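Local coordinates for VgrG protein (Vibrio cholerae, PDB 4DTH) that binds ATP and magnesium through the actin cross-linking domain of a VgrG toxin, which probably joins G-actin monomers covalently to one another, at residues K203-Q208 / L231-L236; A225-Y230 / V287-K292. One frame throughout, in Å; residues are numbered along the deposited sequence.

Interaction 1 of 2, residues K203-Q208 / L231-L236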
loop_
_atom_site.group_PDB
_atom_site.type_symbol
_atom_site.label_atom_id
_atom_site.label_comp_id
_atom_site.label_asym_id
_atom_site.label_seq_id
_atom_site.Cartn_x
_atom_site.Cartn_y
_atom_site.Cartn_z
ATOM N N LYS A 203 -17.532 -14.913 1.177
ATOM C CA LYS A 203 -18.858 -14.366 0.937
ATOM C C LYS A 203 -20.008 -15.143 1.612
ATOM O O LYS A 203 -21.027 -14.537 1.948
ATOM C CB LYS A 203 -19.092 -14.167 -0.550
ATOM C CG LYS A 203 -20.330 -13.356 -0.837
ATOM C CD LYS A 203 -20.033 -12.212 -1.793
ATOM C CE LYS A 203 -21.298 -11.737 -2.464
ATOM N NZ LYS A 203 -21.963 -12.787 -3.275
ATOM N N SER A 204 -19.799 -16.452 1.880
ATOM C CA SER A 204 -20.790 -17.302 2.550
ATOM C C SER A 204 -21.136 -16.779 3.956
ATOM O O SER A 204 -22.225 -17.060 4.468
ATOM C CB SER A 204 -20.304 -18.746 2.619
ATOM O OG SER A 204 -19.160 -18.885 3.442
ATOM N N LEU A 205 -20.209 -16.012 4.574
ATOM C CA LEU A 205 -20.421 -15.447 5.909
ATOM C C LEU A 205 -21.567 -14.424 5.983
ATOM O O LEU A 205 -22.127 -14.223 7.061
ATOM C CB LEU A 205 -19.118 -14.860 6.475
ATOM C CG LEU A 205 -18.054 -15.880 6.827
ATOM C CD1 LEU A 205 -16.729 -15.199 7.055
ATOM C CD2 LEU A 205 -18.459 -16.729 8.054
ATOM N N LYS A 206 -21.917 -13.787 4.854
ATOM C CA LYS A 206 -23.022 -12.820 4.826
ATOM C C LYS A 206 -24.345 -13.495 5.171
ATOM O O LYS A 206 -25.026 -13.073 6.108
ATOM C CB LYS A 206 -23.143 -12.176 3.455
ATOM C CG LYS A 206 -22.115 -11.107 3.227
ATOM C CD LYS A 206 -22.482 -10.354 2.020
ATOM C CE LYS A 206 -21.813 -10.925 0.841
ATOM N NZ LYS A 206 -22.594 -10.621 -0.369
ATOM N N SER A 207 -24.679 -14.570 4.429
ATOM C CA SER A 207 -25.912 -15.333 4.650
ATOM C C SER A 207 -25.877 -16.041 6.004
ATOM O O SER A 207 -26.916 -16.160 6.660
ATOM C CB SER A 207 -26.158 -16.328 3.520
ATOM O OG SER A 207 -25.043 -17.178 3.318
ATOM N N GLN A 208 -24.669 -16.447 6.450
ATOM C CA GLN A 208 -24.497 -17.078 7.750
ATOM C C GLN A 208 -24.913 -16.096 8.856
ATOM O O GLN A 208 -25.699 -16.481 9.713
ATOM C CB GLN A 208 -23.042 -17.549 7.945
ATOM C CG GLN A 208 -22.864 -18.486 9.148
ATOM C CD GLN A 208 -23.155 -19.961 8.864
ATOM O OE1 GLN A 208 -22.867 -20.833 9.687
ATOM N NE2 GLN A 208 -23.699 -20.296 7.687
ATOM N N LEU A 231 -15.002 -8.393 8.310
ATOM C CA LEU A 231 -14.191 -8.529 9.525
ATOM C C LEU A 231 -13.885 -9.981 9.848
ATOM O O LEU A 231 -12.728 -10.299 10.110
ATOM C CB LEU A 231 -14.861 -7.846 10.727
ATOM C CG LEU A 231 -14.828 -6.322 10.738
ATOM C CD1 LEU A 231 -15.553 -5.782 11.963
ATOM C CD2 LEU A 231 -13.372 -5.786 10.698
ATOM N N THR A 232 -14.899 -10.872 9.804
ATOM C CA THR A 232 -14.657 -12.290 10.089
ATOM C C THR A 232 -13.632 -12.867 9.112
ATOM O O THR A 232 -12.738 -13.575 9.553
ATOM C CB THR A 232 -15.957 -13.104 10.143
ATOM O OG1 THR A 232 -16.855 -12.503 11.079
ATOM C CG2 THR A 232 -15.709 -14.541 10.558
ATOM N N SER A 233 -13.736 -12.536 7.806
ATOM C CA SER A 233 -12.776 -13.026 6.807
ATOM C C SER A 233 -11.348 -12.589 7.159
ATOM O O SER A 233 -10.435 -13.407 7.104
ATOM C CB SER A 233 -13.158 -12.560 5.405
ATOM O OG SER A 233 -14.390 -13.159 5.018
ATOM N N ILE A 234 -11.169 -11.320 7.567
ATOM C CA ILE A 234 -9.857 -10.791 7.957
ATOM C C ILE A 234 -9.343 -11.479 9.227
ATOM O O ILE A 234 -8.179 -11.876 9.269
ATOM C CB ILE A 234 -9.880 -9.248 8.089
ATOM C CG1 ILE A 234 -9.994 -8.602 6.689
ATOM C CG2 ILE A 234 -8.617 -8.727 8.850
ATOM C CD1 ILE A 234 -10.093 -7.102 6.684
ATOM N N TYR A 235 -10.208 -11.604 10.257
ATOM C CA TYR A 235 -9.815 -12.227 11.528
ATOM C C TYR A 235 -9.394 -13.683 11.320
ATOM O O TYR A 235 -8.362 -14.095 11.850
ATOM C CB TYR A 235 -10.951 -12.156 12.567
ATOM C CG TYR A 235 -11.192 -10.812 13.229
ATOM C CD1 TYR A 235 -11.057 -9.620 12.517
ATOM C CD2 TYR A 235 -11.680 -10.737 14.530
ATOM C CE1 TYR A 235 -11.374 -8.390 13.095
ATOM C CE2 TYR A 235 -11.983 -9.513 15.123
ATOM C CZ TYR A 235 -11.858 -8.346 14.394
ATOM O OH TYR A 235 -12.135 -7.151 15.007
ATOM N N LEU A 236 -10.181 -14.449 10.527
ATOM C CA LEU A 236 -9.893 -15.855 10.233
ATOM C C LEU A 236 -8.608 -16.007 9.427
ATOM O O LEU A 236 -7.804 -16.883 9.740
ATOM C CB LEU A 236 -11.071 -16.545 9.518
ATOM C CG LEU A 236 -12.358 -16.729 10.329
ATOM C CD1 LEU A 236 -13.427 -17.421 9.477
ATOM C CD2 LEU A 236 -12.112 -17.512 11.624
#
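Leu205 lays its CD1 methyl over the surface of the helix that carries residues 231-236, where Thr232 and Ser233 receive it together. CD1 lies 3.7 Å from the Thr232 CG2 methyl and equally 3.7 Å from Ser233 OG, with Thr232 CB close behind, so a single branch of the leucine makes the whole of the close contact. The leucine and threonine side chains meet at a slant, and the CA atoms of Leu205 and Thr232 are 7.8 Å apart, the nearest such pair across the two segments.

Thr232 can offer a methyl here because its chi1 of -54° puts CG2 opposite the backbone N and leaves OG1 beside that N, where it bonds back to Phe228 O, one turn earlier. Ser233 OG likewise reaches back to Ala229 O, and it is also hydrogen-bonded to Gln202 N, just ahead of the 203-208 segment. Leu205 CD1 therefore rests on one methyl and beside one hydroxyl oxygen that already has its own partners.

The contact sets the N-terminal part of helix 204-212 against the middle of the long helix 221-245. On that long helix Leu205 also touches Ala229, while Thr232 reaches Ile302 of helix 292-307.

Interaction 2 of 2, residues A225-Y230 / V287-K292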
loop_
_atom_site.group_PDB
_atom_site.type_symbol
_atom_site.label_atom_id
_atom_site.label_comp_id
_atom_site.label_asym_id
_atom_site.label_seq_id
_atom_site.Cartn_x
_atom_site.Cartn_y
_atom_site.Cartn_z
ATOM N N ALA A 225 -24.473 -7.557 7.991
ATOM C CA ALA A 225 -24.018 -8.828 7.404
ATOM C C ALA A 225 -22.736 -8.648 6.570
ATOM O O ALA A 225 -21.840 -9.493 6.638
ATOM C CB ALA A 225 -25.120 -9.455 6.569
ATOM N N ASN A 226 -22.644 -7.532 5.815
ATOM C CA ASN A 226 -21.469 -7.198 5.009
ATOM C C ASN A 226 -20.259 -6.930 5.897
ATOM O O ASN A 226 -19.179 -7.466 5.623
ATOM C CB ASN A 226 -21.755 -5.985 4.107
ATOM C CG ASN A 226 -22.615 -6.307 2.907
ATOM O OD1 ASN A 226 -22.486 -7.346 2.277
ATOM N ND2 ASN A 226 -23.486 -5.405 2.524
ATOM N N VAL A 227 -20.440 -6.126 6.967
ATOM C CA VAL A 227 -19.359 -5.811 7.910
ATOM C C VAL A 227 -18.889 -7.101 8.588
ATOM O O VAL A 227 -17.680 -7.332 8.690
ATOM C CB VAL A 227 -19.724 -4.706 8.937
ATOM C CG1 VAL A 227 -18.621 -4.539 9.986
ATOM C CG2 VAL A 227 -19.984 -3.372 8.233
ATOM N N PHE A 228 -19.839 -7.950 9.010
ATOM C CA PHE A 228 -19.504 -9.223 9.648
ATOM C C PHE A 228 -18.666 -10.094 8.722
ATOM O O PHE A 228 -17.650 -10.609 9.163
ATOM C CB PHE A 228 -20.774 -9.975 10.077
ATOM C CG PHE A 228 -20.513 -11.368 10.604
ATOM C CD1 PHE A 228 -20.183 -11.573 11.940
ATOM C CD2 PHE A 228 -20.634 -12.477 9.775
ATOM C CE1 PHE A 228 -19.985 -12.865 12.437
ATOM C CE2 PHE A 228 -20.448 -13.772 10.280
ATOM C CZ PHE A 228 -20.109 -13.949 11.601
ATOM N N ALA A 229 -19.085 -10.265 7.449
ATOM C CA ALA A 229 -18.325 -11.097 6.510
ATOM C C ALA A 229 -16.914 -10.554 6.267
ATOM O O ALA A 229 -15.963 -11.337 6.227
ATOM C CB ALA A 229 -19.062 -11.231 5.198
ATOM N N TYR A 230 -16.781 -9.226 6.136
ATOM C CA TYR A 230 -15.499 -8.566 5.903
ATOM C C TYR A 230 -14.558 -8.783 7.096
ATOM O O TYR A 230 -13.448 -9.299 6.913
ATOM C CB TYR A 230 -15.722 -7.063 5.630
ATOM C CG TYR A 230 -14.436 -6.287 5.433
ATOM C CD1 TYR A 230 -13.696 -6.410 4.258
ATOM C CD2 TYR A 230 -13.932 -5.468 6.437
ATOM C CE1 TYR A 230 -12.502 -5.716 4.080
ATOM C CE2 TYR A 230 -12.746 -4.755 6.264
ATOM C CZ TYR A 230 -12.034 -4.885 5.084
ATOM O OH TYR A 230 -10.856 -4.206 4.926
ATOM N N VAL A 287 -16.352 -0.539 11.954
ATOM C CA VAL A 287 -17.393 -0.556 12.994
ATOM C C VAL A 287 -18.172 0.773 13.026
ATOM O O VAL A 287 -19.376 0.775 13.293
ATOM C CB VAL A 287 -16.770 -0.984 14.362
ATOM C CG1 VAL A 287 -17.384 -0.265 15.559
ATOM C CG2 VAL A 287 -16.856 -2.488 14.539
ATOM N N GLU A 288 -17.487 1.883 12.668
ATOM C CA GLU A 288 -18.039 3.240 12.609
ATOM C C GLU A 288 -19.158 3.416 11.574
ATOM O O GLU A 288 -19.950 4.350 11.707
ATOM C CB GLU A 288 -16.920 4.277 12.376
ATOM C CG GLU A 288 -15.865 4.317 13.474
ATOM C CD GLU A 288 -14.569 5.065 13.195
ATOM O OE1 GLU A 288 -14.464 5.736 12.142
ATOM O OE2 GLU A 288 -13.650 4.975 14.041
ATOM N N ILE A 289 -19.246 2.531 10.556
ATOM C CA ILE A 289 -20.292 2.645 9.538
ATOM C C ILE A 289 -21.642 2.113 10.034
ATOM O O ILE A 289 -22.654 2.309 9.364
ATOM C CB ILE A 289 -19.895 2.102 8.135
ATOM C CG1 ILE A 289 -20.004 0.559 8.035
ATOM C CG2 ILE A 289 -18.516 2.646 7.670
ATOM C CD1 ILE A 289 -19.935 0.006 6.622
ATOM N N LEU A 290 -21.643 1.421 11.187
ATOM C CA LEU A 290 -22.837 0.831 11.805
ATOM C C LEU A 290 -23.278 1.628 13.033
ATOM O O LEU A 290 -22.489 2.392 13.586
ATOM C CB LEU A 290 -22.529 -0.618 12.259
ATOM C CG LEU A 290 -21.999 -1.607 11.215
ATOM C CD1 LEU A 290 -21.450 -2.855 11.883
ATOM C CD2 LEU A 290 -23.068 -1.984 10.215
ATOM N N SER A 291 -24.523 1.375 13.513
ATOM C CA SER A 291 -25.029 1.968 14.752
ATOM C C SER A 291 -24.315 1.249 15.900
ATOM O O SER A 291 -23.824 0.139 15.682
ATOM C CB SER A 291 -26.535 1.751 14.858
ATOM O OG SER A 291 -26.861 0.367 14.892
ATOM N N LYS A 292 -24.241 1.869 17.102
ATOM C CA LYS A 292 -23.607 1.288 18.299
ATOM C C LYS A 292 -24.170 -0.137 18.540
ATOM O O LYS A 292 -23.399 -1.076 18.753
ATOM C CB LYS A 292 -23.856 2.201 19.526
ATOM C CG LYS A 292 -23.152 1.798 20.827
ATOM C CD LYS A 292 -23.866 2.386 22.053
ATOM C CE LYS A 292 -23.282 1.910 23.364
ATOM N NZ LYS A 292 -24.282 1.951 24.467
#
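Val227 puts both of its methyls to work against the loop 287-292: CG1 meets Leu290 alone, while CG2 lies between Leu290 and Ile289. CG2 packs on Ile289 CD1 at 3.7 Å and also reaches Leu290 CD2 at 3.9 Å; CG1 takes the other leucine branch, Leu290 CD1, at 3.8 Å. The valine and leucine approach tip to tip, whereas the valine and isoleucine slide past one another in opposite directions. Val227 is thus held by the two leucine methyls and the end of the isoleucine, with no hydrogen bond between the segments. Ile286 also touches Val227.

The valine's fork is set by its chi1 of 173°, which sends CG1 toward Leu290 CD1 and leaves CG2 facing Ile289 CD1 and Leu290 CD2. On the loop side, residues 287-289 take up helical backbone angles, and Leu290 N bonds to Val287 O at 3.2 Å. Leu290 then switches to an extended conformation, with psi 166°, leading to Ser291. That serine is an N-cap: its OG accepts from Asp294 N and is also hydrogen-bonded to Asp219 OD2. Farther out, Leu346 of strand 343-352 touches Ile289.

This is apolar packing between a long helix and the connection from strand 277-279 to helix 292-307, whose start is marked by a classical serine N-cap.

How the interactions relate
Followed from the N terminus, the chain enters helix 204-212, turns, and runs into the long helix 221-245, where interaction 1 closes a mostly helical connection of 22 residues. Interaction 2 uses the part of that helix just before, about one and a half turns earlier, and closes a longer loop of 56 residues, through helix 269-275 and strand 277-279, at the entrance to helix 292-307. Because 225-230 precedes 231-236, the two closures cross instead of nesting. Helix 221-245 serves both, and the centres of the contacts lie about 11 Å apart. They also meet directly: Lys206 CG packs on Ala229 CB at 3.6 Å, linking 203-208 to 225-230.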